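PDB 6I60: alpha-rhamnosidase from Dictyoglomus thermophilum, which probably hydrolyses terminal non-reducing alpha-L-rhamnose residues of alpha-L-rhamnosides, releasing the sugar from substrates such as rhamnosylated flavonoids. Local coordinates for residues Thr631-Phe634 against Tyr635-Val638; Ser666-Asn669 against Lys670-Lys674; Leu757-Ile761 against Val762-Tyr766. All blocks are in the same frame, centred on the assembly; numbering follows the deposited sequence.

All three contacts lie in the six-hairpin glycosidase domain and follow one another along the chain. Contacts 1 and 2 occupy the consecutive helices 626-648 and 651-672, which run antiparallel as a helical hairpin; their centres are 14 Å apart, and Thr631 CG2 meets Phe668 CD2 at 3.8 Å. Contact 3, at the start of helix 761-773, has its centre 17 Å from that of contact 1, and a probable hydrogen bond of 2.7 Å joins Tyr633 OH to Tyr766 OH. Contacts 2 and 3 do not touch, their nearest atoms being about 11 Å apart. Helix 626-648 therefore touches both its neighbour in the chain and a helix over a hundred residues later, within one helical domain.

Contact 1 of 3, residues Thr631-Phe634 against Tyr635-Val638; sequences TFYF and YHDV
Phe634 and Val638, one helical turn apart, lie side by side and point the same way, with Phe634 CE1 3.8 Å from Val638 CG2. Phe634 carries CG anti to its backbone N (chi1 -175°), which extends the ring alongside the valine methyl. On another flank of the helix Tyr633 meets His636: the ring centroids are 5.7 Å apart with planes at 57°, an oblique pair in which Tyr633 CD1 approaches His636 CB. One face of the Tyr633 ring also has Phe632 CD1 3.6 Å above it, offset toward the rim. These i to i+3 and i to i+4 contacts ride on the alpha-helical bonding of helix 626-648, one of the helices of the six-hairpin glycosidase domain; Tyr635 N donates almost straight to Thr631 O (3.0 Å, 175°), and Asp637 N reaches Tyr633 O at 2.8 Å. The Asp637 carboxylate folds back beside that same carbonyl but cannot bond to it, both being acceptors; OD2 is instead held by Thr563 OG1. Further out, Phe634 packs on Leu596 and Lys597 of helix 586-599 and Val638 on Leu660 of helix 651-672, a residue of the 2-(2-ethoxyethoxy)ethanol pocket, while the Phe632 ring meets Tyr766 edge-to-face.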
ATOM      1  N   THR A 631      -4.313 -26.149   4.820  1.00 53.77           N
ATOM      2  CA  THR A 631      -3.756 -26.560   6.102  1.00 49.29           C
ATOM      3  C   THR A 631      -2.424 -25.875   6.369  1.00 51.07           C
ATOM      4  O   THR A 631      -2.074 -25.633   7.529  1.00 52.02           O
ATOM      5  CB  THR A 631      -3.604 -28.080   6.142  1.00 55.57           C
ATOM      6  OG1 THR A 631      -4.791 -28.690   5.616  1.00 55.39           O
ATOM      7  CG2 THR A 631      -3.392 -28.560   7.562  1.00 45.64           C
ATOM      8  N   PHE A 632      -1.675 -25.553   5.311  1.00 54.50           N
ATOM      9  CA  PHE A 632      -0.443 -24.787   5.469  1.00 53.76           C
ATOM     10  C   PHE A 632      -0.715 -23.447   6.139  1.00 54.51           C
ATOM     11  O   PHE A 632       0.038 -23.019   7.021  1.00 48.86           O
ATOM     12  CB  PHE A 632       0.221 -24.592   4.103  1.00 48.89           C
ATOM     13  CG  PHE A 632       1.311 -23.553   4.087  1.00 45.27           C
ATOM     14  CD1 PHE A 632       1.036 -22.243   3.722  1.00 40.18           C
ATOM     15  CD2 PHE A 632       2.616 -23.892   4.407  1.00 46.24           C
ATOM     16  CE1 PHE A 632       2.039 -21.290   3.697  1.00 44.49           C
ATOM     17  CE2 PHE A 632       3.623 -22.942   4.378  1.00 46.46           C
ATOM     18  CZ  PHE A 632       3.333 -21.640   4.024  1.00 38.79           C
ATOM     19  N   TYR A 633      -1.796 -22.775   5.739  1.00 53.28           N
ATOM     20  CA  TYR A 633      -2.131 -21.483   6.321  1.00 56.66           C
ATOM     21  C   TYR A 633      -2.890 -21.612   7.633  1.00 60.27           C
ATOM     22  O   TYR A 633      -2.916 -20.655   8.414  1.00 57.82           O
ATOM     23  CB  TYR A 633      -2.933 -20.650   5.318  1.00 49.78           C
ATOM     24  CG  TYR A 633      -2.052 -19.888   4.351  1.00 51.65           C
ATOM     25  CD1 TYR A 633      -1.350 -18.763   4.764  1.00 48.80           C
ATOM     26  CD2 TYR A 633      -1.906 -20.305   3.034  1.00 49.84           C
ATOM     27  CE1 TYR A 633      -0.535 -18.065   3.890  1.00 50.19           C
ATOM     28  CE2 TYR A 633      -1.095 -19.612   2.149  1.00 47.54           C
ATOM     29  CZ  TYR A 633      -0.411 -18.493   2.585  1.00 54.99           C
ATOM     30  OH  TYR A 633       0.401 -17.796   1.718  1.00 51.28           O
ATOM     31  N   PHE A 634      -3.504 -22.768   7.897  1.00 59.67           N
ATOM     32  CA  PHE A 634      -4.081 -23.007   9.216  1.00 55.99           C
ATOM     33  C   PHE A 634      -2.984 -23.116  10.266  1.00 58.56           C
ATOM     34  O   PHE A 634      -3.077 -22.514  11.343  1.00 58.73           O
ATOM     35  CB  PHE A 634      -4.939 -24.272   9.195  1.00 54.43           C
ATOM     36  CG  PHE A 634      -5.661 -24.536  10.485  1.00 56.09           C
ATOM     37  CD1 PHE A 634      -6.160 -23.489  11.243  1.00 60.74           C
ATOM     38  CD2 PHE A 634      -5.841 -25.831  10.940  1.00 62.41           C
ATOM     39  CE1 PHE A 634      -6.825 -23.729  12.430  1.00 64.23           C
ATOM     40  CE2 PHE A 634      -6.507 -26.080  12.127  1.00 63.06           C
ATOM     41  CZ  PHE A 634      -6.999 -25.027  12.873  1.00 67.47           C
ATOM     42  N   TYR A 635      -1.932 -23.881   9.967  1.00 53.99           N
ATOM     43  CA  TYR A 635      -0.774 -23.925  10.852  1.00 51.14           C
ATOM     44  C   TYR A 635      -0.091 -22.565  10.918  1.00 54.89           C
ATOM     45  O   TYR A 635       0.375 -22.146  11.984  1.00 55.62           O
ATOM     46  CB  TYR A 635       0.199 -25.005  10.377  1.00 48.67           C
ATOM     47  CG  TYR A 635       1.500 -25.071  11.147  1.00 48.26           C
ATOM     48  CD1 TYR A 635       1.615 -25.854  12.284  1.00 57.51           C
ATOM     49  CD2 TYR A 635       2.616 -24.360  10.726  1.00 52.02           C
ATOM     50  CE1 TYR A 635       2.803 -25.920  12.988  1.00 57.48           C
ATOM     51  CE2 TYR A 635       3.807 -24.418  11.425  1.00 57.76           C
ATOM     52  CZ  TYR A 635       3.894 -25.203  12.553  1.00 57.29           C
ATOM     53  OH  TYR A 635       5.074 -25.270  13.256  1.00 67.58           O
ATOM     54  N   HIS A 636      -0.032 -21.859   9.786  1.00 57.19           N
ATOM     55  CA  HIS A 636       0.591 -20.540   9.761  1.00 55.95           C
ATOM     56  C   HIS A 636      -0.155 -19.558  10.657  1.00 61.49           C
ATOM     57  O   HIS A 636       0.464 -18.807  11.420  1.00 58.40           O
ATOM     58  CB  HIS A 636       0.652 -20.023   8.322  1.00 52.38           C
ATOM     59  CG  HIS A 636       1.342 -18.701   8.176  1.00 57.71           C
ATOM     60  ND1 HIS A 636       0.730 -17.504   8.480  1.00 55.17           N
ATOM     61  CD2 HIS A 636       2.588 -18.389   7.747  1.00 60.54           C
ATOM     62  CE1 HIS A 636       1.572 -16.512   8.252  1.00 57.60           C
ATOM     63  NE2 HIS A 636       2.706 -17.021   7.805  1.00 66.85           N
ATOM     64  N   ASP A 637      -1.490 -19.556  10.585  1.00 60.62           N
ATOM     65  CA  ASP A 637      -2.268 -18.602  11.366  1.00 54.78           C
ATOM     66  C   ASP A 637      -2.191 -18.894  12.858  1.00 53.59           C
ATOM     67  O   ASP A 637      -2.210 -17.964  13.671  1.00 47.25           O
ATOM     68  CB  ASP A 637      -3.724 -18.600  10.895  1.00 56.50           C
ATOM     69  CG  ASP A 637      -3.901 -17.914   9.549  1.00 64.24           C
ATOM     70  OD1 ASP A 637      -5.035 -17.902   9.022  1.00 65.53           O
ATOM     71  OD2 ASP A 637      -2.901 -17.389   9.017  1.00 65.58           O
ATOM     72  N   VAL A 638      -2.093 -20.167  13.234  1.00 57.12           N
ATOM     73  CA  VAL A 638      -2.050 -20.527  14.646  1.00 52.59           C
ATOM     74  C   VAL A 638      -0.660 -20.291  15.228  1.00 59.37           C
ATOM     75  O   VAL A 638      -0.522 -19.873  16.383  1.00 62.46           O
ATOM     76  CB  VAL A 638      -2.511 -21.987  14.823  1.00 53.82           C
ATOM     77  CG1 VAL A 638      -2.336 -22.441  16.259  1.00 56.02           C
ATOM     78  CG2 VAL A 638      -3.963 -22.136  14.393  1.00 53.63           C
TER

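Contact 2 of 3, residues Ser666-Asn669 against Lys670-Lys674; sequences SAFN and KKFLK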
ATOM      1  N   SER A 666       1.443 -32.492  13.018  1.00 61.67           N
ATOM      2  CA  SER A 666       1.349 -33.950  13.077  1.00 59.82           C
ATOM      3  C   SER A 666       0.210 -34.471  12.210  1.00 57.26           C
ATOM      4  O   SER A 666       0.325 -35.540  11.599  1.00 63.20           O
ATOM      5  CB  SER A 666       1.178 -34.413  14.523  1.00 59.35           C
ATOM      6  OG  SER A 666       0.193 -33.650  15.195  1.00 74.92           O
ATOM      7  N   ALA A 667      -0.897 -33.731  12.141  1.00 58.11           N
ATOM      8  CA  ALA A 667      -1.983 -34.107  11.244  1.00 57.11           C
ATOM      9  C   ALA A 667      -1.659 -33.774   9.794  1.00 57.66           C
ATOM     10  O   ALA A 667      -2.106 -34.481   8.882  1.00 54.66           O
ATOM     11  CB  ALA A 667      -3.280 -33.418  11.671  1.00 62.18           C
ATOM     12  N   PHE A 668      -0.891 -32.705   9.565  1.00 60.01           N
ATOM     13  CA  PHE A 668      -0.446 -32.369   8.216  1.00 55.69           C
ATOM     14  C   PHE A 668       0.446 -33.461   7.646  1.00 58.90           C
ATOM     15  O   PHE A 668       0.324 -33.828   6.472  1.00 56.02           O
ATOM     16  CB  PHE A 668       0.288 -31.025   8.242  1.00 58.95           C
ATOM     17  CG  PHE A 668       0.763 -30.548   6.903  1.00 56.93           C
ATOM     18  CD1 PHE A 668       2.050 -30.826   6.472  1.00 55.64           C
ATOM     19  CD2 PHE A 668      -0.060 -29.783   6.094  1.00 57.48           C
ATOM     20  CE1 PHE A 668       2.498 -30.375   5.246  1.00 57.75           C
ATOM     21  CE2 PHE A 668       0.383 -29.329   4.867  1.00 64.45           C
ATOM     22  CZ  PHE A 668       1.666 -29.626   4.443  1.00 55.13           C
ATOM     23  N   ASN A 669       1.350 -34.001   8.470  1.00 59.36           N
ATOM     24  CA  ASN A 669       2.277 -35.026   8.003  1.00 53.94           C
ATOM     25  C   ASN A 669       1.604 -36.380   7.845  1.00 55.72           C
ATOM     26  O   ASN A 669       1.969 -37.147   6.947  1.00 58.69           O
ATOM     27  CB  ASN A 669       3.460 -35.137   8.965  1.00 53.31           C
ATOM     28  CG  ASN A 669       4.499 -34.059   8.737  1.00 61.15           C
ATOM     29  OD1 ASN A 669       4.740 -33.645   7.602  1.00 65.41           O
ATOM     30  ND2 ASN A 669       5.120 -33.594   9.816  1.00 56.46           N
ATOM     31  N   LYS A 670       0.627 -36.694   8.698  1.00 57.57           N
ATOM     32  CA  LYS A 670      -0.047 -37.982   8.598  1.00 59.91           C
ATOM     33  C   LYS A 670      -0.834 -38.109   7.299  1.00 64.23           C
ATOM     34  O   LYS A 670      -1.001 -39.222   6.785  1.00 66.62           O
ATOM     35  CB  LYS A 670      -0.969 -38.185   9.800  1.00 59.16           C
ATOM     36  CG  LYS A 670      -0.272 -38.733  11.033  1.00 59.26           C
ATOM     37  CD  LYS A 670      -1.281 -39.268  12.040  1.00 74.16           C
ATOM     38  CE  LYS A 670      -1.250 -38.471  13.336  1.00 73.23           C
ATOM     39  NZ  LYS A 670      -2.278 -38.943  14.306  1.00 76.63           N
ATOM     40  N   LYS A 671      -1.314 -36.992   6.749  1.00 59.09           N
ATOM     41  CA  LYS A 671      -2.144 -37.021   5.553  1.00 57.59           C
ATOM     42  C   LYS A 671      -1.377 -36.742   4.267  1.00 58.33           C
ATOM     43  O   LYS A 671      -1.848 -37.127   3.191  1.00 62.43           O
ATOM     44  CB  LYS A 671      -3.289 -36.006   5.678  1.00 55.26           C
ATOM     45  CG  LYS A 671      -4.467 -36.265   4.741  1.00 58.12           C
ATOM     46  CD  LYS A 671      -5.746 -35.615   5.254  1.00 66.81           C
ATOM     47  CE  LYS A 671      -6.851 -36.644   5.475  1.00 72.45           C
ATOM     48  NZ  LYS A 671      -8.088 -36.038   6.054  1.00 61.02           N
ATOM     49  N   PHE A 672      -0.214 -36.096   4.343  1.00 55.76           N
ATOM     50  CA  PHE A 672       0.476 -35.635   3.146  1.00 59.50           C
ATOM     51  C   PHE A 672       1.886 -36.183   2.978  1.00 59.39           C
ATOM     52  O   PHE A 672       2.341 -36.311   1.839  1.00 57.52           O
ATOM     53  CB  PHE A 672       0.535 -34.100   3.127  1.00 57.96           C
ATOM     54  CG  PHE A 672      -0.817 -33.443   3.101  1.00 60.94           C
ATOM     55  CD1 PHE A 672      -1.817 -33.918   2.268  1.00 60.31           C
ATOM     56  CD2 PHE A 672      -1.089 -32.354   3.912  1.00 56.90           C
ATOM     57  CE1 PHE A 672      -3.061 -33.318   2.243  1.00 64.01           C
ATOM     58  CE2 PHE A 672      -2.332 -31.749   3.890  1.00 57.69           C
ATOM     59  CZ  PHE A 672      -3.318 -32.231   3.056  1.00 61.30           C
ATOM     60  N   LEU A 673       2.589 -36.504   4.060  1.00 58.27           N
ATOM     61  CA  LEU A 673       3.942 -37.035   3.935  1.00 58.35           C
ATOM     62  C   LEU A 673       3.890 -38.463   3.404  1.00 67.76           C
ATOM     63  O   LEU A 673       3.283 -39.342   4.025  1.00 67.30           O
ATOM     64  CB  LEU A 673       4.658 -36.984   5.282  1.00 58.90           C
ATOM     65  CG  LEU A 673       6.142 -37.356   5.264  1.00 60.25           C
ATOM     66  CD1 LEU A 673       6.947 -36.322   4.493  1.00 58.81           C
ATOM     67  CD2 LEU A 673       6.669 -37.504   6.680  1.00 55.90           C
ATOM     68  N   LYS A 674       4.533 -38.697   2.252  1.00 63.23           N
ATOM     69  CA  LYS A 674       4.507 -39.993   1.566  1.00 57.61           C
ATOM     70  C   LYS A 674       5.945 -40.458   1.343  1.00 70.84           C
ATOM     71  O   LYS A 674       6.506 -40.271   0.260  1.00 85.01           O
ATOM     72  CB  LYS A 674       3.733 -39.901   0.247  1.00 50.40           C
ATOM     73  CG  LYS A 674       2.279 -39.487   0.397  1.00 60.26           C
ATOM     74  CD  LYS A 674       1.514 -40.456   1.276  1.00 61.64           C
ATOM     75  CE  LYS A 674       0.189 -39.862   1.726  1.00 65.69           C
ATOM     76  NZ  LYS A 674      -0.220 -40.365   3.068  1.00 73.30           N
TER
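Asn669 O accepts the N-H of Leu673 at 3.0 Å, and this bond belongs to the last turn of helix 651-672, where Leu673 is the first residue to leave helical backbone angles. From here the chain passes directly into strand 673-674, which pairs with strand 677-678 as a small antiparallel hairpin at the end of the helix. The preceding i to i+4 bonds show the helix ending unevenly: Lys670 N to Ser666 O measures 3.1 Å, whereas those from Lys671 N to Ala667 O and from Phe672 N to Phe668 O are weak. Beside them, the aromatic pair Phe668 and Phe672 forms a T-shaped stack, with centroids 5.0 Å apart and planes at 72°. The edge of Phe672 is presented to a face of Phe668, its CD2 standing 3.4 Å above that plane and displaced toward the rim. Different first torsions produce this crossing: Phe668 CG is anti to the backbone N (chi1 -178°), whereas Phe672 CG is anti to the carbonyl carbon (chi1 -61°). Both rings also rest on Leu628 of helix 626-648. An alanine in place of Phe668 would remove the face that receives Phe672 and is likely to leave a gap toward Leu628 and Leu732, with the remaining ring freer to turn. The Asn669 amide has its rotation fixed from outside, since ND2 donates to Leu732 O and OD1 is bonded to Tyr678 OH; its side chain lies alongside that of Leu673, pointing the same way. On the exposed flank, the aliphatic part of Lys670 runs past a main-chain carbonyl, with CG 3.3 Å from Ser666 O. Lys671 CB, meanwhile, lies 4.2 Å above the centre of one face of the Phe672 ring.

Contact 3 of 3, residues Leu757-Ile761 against Val762-Tyr766; sequences LDTGI and VATRY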
ATOM      1  N   LEU A 757       9.799 -22.142 -12.654  1.00 51.53           N
ATOM      2  CA  LEU A 757       8.776 -22.203 -11.619  1.00 45.97           C
ATOM      3  C   LEU A 757       7.577 -23.013 -12.096  1.00 49.91           C
ATOM      4  O   LEU A 757       7.085 -22.819 -13.212  1.00 57.33           O
ATOM      5  CB  LEU A 757       8.334 -20.793 -11.231  1.00 49.49           C
ATOM      6  CG  LEU A 757       9.336 -19.940 -10.455  1.00 44.70           C
ATOM      7  CD1 LEU A 757       8.850 -18.508 -10.357  1.00 41.37           C
ATOM      8  CD2 LEU A 757       9.569 -20.521  -9.074  1.00 53.01           C
ATOM      9  N   ASP A 758       7.111 -23.924 -11.248  1.00 49.86           N
ATOM     10  CA  ASP A 758       5.881 -24.678 -11.464  1.00 49.86           C
ATOM     11  C   ASP A 758       4.887 -24.381 -10.348  1.00 51.64           C
ATOM     12  O   ASP A 758       4.151 -25.258  -9.887  1.00 53.23           O
ATOM     13  CB  ASP A 758       6.169 -26.176 -11.560  1.00 45.05           C
ATOM     14  CG  ASP A 758       5.047 -26.949 -12.238  1.00 50.73           C
ATOM     15  OD1 ASP A 758       4.252 -26.334 -12.980  1.00 64.23           O
ATOM     16  OD2 ASP A 758       4.962 -28.178 -12.028  1.00 48.39           O
ATOM     17  N   THR A 759       4.861 -23.127  -9.900  1.00 52.62           N
ATOM     18  CA  THR A 759       4.136 -22.736  -8.701  1.00 50.77           C
ATOM     19  C   THR A 759       3.232 -21.547  -8.992  1.00 47.93           C
ATOM     20  O   THR A 759       3.535 -20.707  -9.844  1.00 46.22           O
ATOM     21  CB  THR A 759       5.101 -22.374  -7.566  1.00 52.79           C
ATOM     22  OG1 THR A 759       6.029 -21.381  -8.024  1.00 47.11           O
ATOM     23  CG2 THR A 759       5.870 -23.603  -7.104  1.00 50.66           C
ATOM     24  N   GLY A 760       2.122 -21.480  -8.265  1.00 57.28           N
ATOM     25  CA  GLY A 760       1.200 -20.369  -8.362  1.00 53.37           C
ATOM     26  C   GLY A 760       1.643 -19.192  -7.517  1.00 52.14           C
ATOM     27  O   GLY A 760       2.817 -19.046  -7.165  1.00 49.60           O
ATOM     28  N   ILE A 761       0.674 -18.341  -7.176  1.00 51.88           N
ATOM     29  CA  ILE A 761       0.996 -17.127  -6.432  1.00 50.10           C
ATOM     30  C   ILE A 761       1.419 -17.452  -5.004  1.00 49.32           C
ATOM     31  O   ILE A 761       2.252 -16.746  -4.422  1.00 51.34           O
ATOM     32  CB  ILE A 761      -0.195 -16.150  -6.461  1.00 54.41           C
ATOM     33  CG1 ILE A 761      -1.426 -16.769  -5.800  1.00 49.46           C
ATOM     34  CG2 ILE A 761      -0.525 -15.752  -7.887  1.00 50.20           C
ATOM     35  CD1 ILE A 761      -2.538 -15.776  -5.558  1.00 49.25           C
ATOM     36  N   VAL A 762       0.873 -18.521  -4.421  1.00 55.31           N
ATOM     37  CA  VAL A 762       1.157 -18.838  -3.022  1.00 51.21           C
ATOM     38  C   VAL A 762       2.568 -19.393  -2.875  1.00 46.64           C
ATOM     39  O   VAL A 762       3.369 -18.891  -2.078  1.00 45.74           O
ATOM     40  CB  VAL A 762       0.107 -19.819  -2.468  1.00 46.88           C
ATOM     41  CG1 VAL A 762       0.615 -20.469  -1.189  1.00 44.12           C
ATOM     42  CG2 VAL A 762      -1.219 -19.108  -2.228  1.00 46.01           C
ATOM     43  N   ALA A 763       2.892 -20.437  -3.638  1.00 47.60           N
ATOM     44  CA  ALA A 763       4.177 -21.106  -3.483  1.00 48.10           C
ATOM     45  C   ALA A 763       5.336 -20.314  -4.075  1.00 52.61           C
ATOM     46  O   ALA A 763       6.481 -20.517  -3.655  1.00 54.94           O
ATOM     47  CB  ALA A 763       4.123 -22.498  -4.111  1.00 50.44           C
ATOM     48  N   THR A 764       5.076 -19.422  -5.037  1.00 49.57           N
ATOM     49  CA  THR A 764       6.148 -18.576  -5.554  1.00 48.76           C
ATOM     50  C   THR A 764       6.685 -17.645  -4.477  1.00 47.20           C
ATOM     51  O   THR A 764       7.870 -17.293  -4.495  1.00 49.18           O
ATOM     52  CB  THR A 764       5.661 -17.764  -6.755  1.00 44.63           C
ATOM     53  OG1 THR A 764       4.956 -18.620  -7.661  1.00 45.72           O
ATOM     54  CG2 THR A 764       6.834 -17.127  -7.484  1.00 39.06           C
ATOM     55  N   ARG A 765       5.833 -17.246  -3.531  1.00 44.85           N
ATOM     56  CA  ARG A 765       6.262 -16.385  -2.437  1.00 47.15           C
ATOM     57  C   ARG A 765       7.216 -17.091  -1.479  1.00 49.87           C
ATOM     58  O   ARG A 765       7.984 -16.419  -0.781  1.00 46.30           O
ATOM     59  CB  ARG A 765       5.035 -15.868  -1.680  1.00 48.88           C
ATOM     60  CG  ARG A 765       5.323 -14.769  -0.669  1.00 51.70           C
ATOM     61  CD  ARG A 765       4.991 -15.228   0.741  1.00 49.88           C
ATOM     62  NE  ARG A 765       5.493 -14.309   1.759  1.00 49.14           N
ATOM     63  CZ  ARG A 765       6.710 -14.373   2.290  1.00 48.63           C
ATOM     64  NH1 ARG A 765       7.559 -15.313   1.896  1.00 44.48           N
ATOM     65  NH2 ARG A 765       7.078 -13.497   3.215  1.00 50.18           N
ATOM     66  N   TYR A 766       7.201 -18.426  -1.438  1.00 45.18           N
ATOM     67  CA  TYR A 766       8.020 -19.175  -0.495  1.00 47.22           C
ATOM     68  C   TYR A 766       9.150 -19.967  -1.138  1.00 51.28           C
ATOM     69  O   TYR A 766      10.082 -20.355  -0.429  1.00 52.07           O
ATOM     70  CB  TYR A 766       7.152 -20.152   0.314  1.00 50.65           C
ATOM     71  CG  TYR A 766       5.982 -19.516   1.032  1.00 52.10           C
ATOM     72  CD1 TYR A 766       6.180 -18.697   2.137  1.00 49.05           C
ATOM     73  CD2 TYR A 766       4.677 -19.744   0.612  1.00 49.69           C
ATOM     74  CE1 TYR A 766       5.112 -18.118   2.800  1.00 46.90           C
ATOM     75  CE2 TYR A 766       3.603 -19.170   1.268  1.00 48.72           C
ATOM     76  CZ  TYR A 766       3.825 -18.358   2.360  1.00 49.74           C
ATOM     77  OH  TYR A 766       2.759 -17.784   3.016  1.00 48.56           O
TER
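Val762 follows Ile761 with only a loose side-chain contact, Val762 CG2 to Ile761 CG1 at 4.3 Å; the two side chains diverge, Val762 packing on Ala560 and Ile761 on Trp561 of helix 559-562. Ala763 makes the close apolar contact: its CB lies 3.6 Å from Thr759 CG2 and equally near Thr759 CB, so the methyl fits against the side of the threonine. Thr759 has CG2 anti to the carbonyl carbon and OG1 between the backbone N and that carbon (chi1 54°), which sets the methyl branch against Ala763; the hydroxyl lies on the Thr764 side, in a bond whose partner is less surely placed. Thr764 N-H donates to Gly760 O at 3.1 Å, and Thr764 OG1 lies 3.0 Å from Thr759 OG1, where either hydroxyl could be the donor; both bonds are less sure, because Thr764 OG1 and Gly760 O are modelled too close together. Thr764 CG2 lies 3.8 Å from Leu757 CD1, the two side chains crossing at about a right angle. Arg765 barely touches the preceding loop; its bent chain leads away, placing CD 3.5 Å above a face of the Tyr766 ring, while NH2 forms a salt bridge with Glu515 and a hydrogen bond with Tyr571 OH. The loop 757-760 leads here into the weakly bonded beginning of helix 761-773, with Asp612 holding the main-chain N-H of Gly760 through OD2 and that of Ala763 through OD1, within an (alpha/alpha)6 barrel as in other six-hairpin glycosidases.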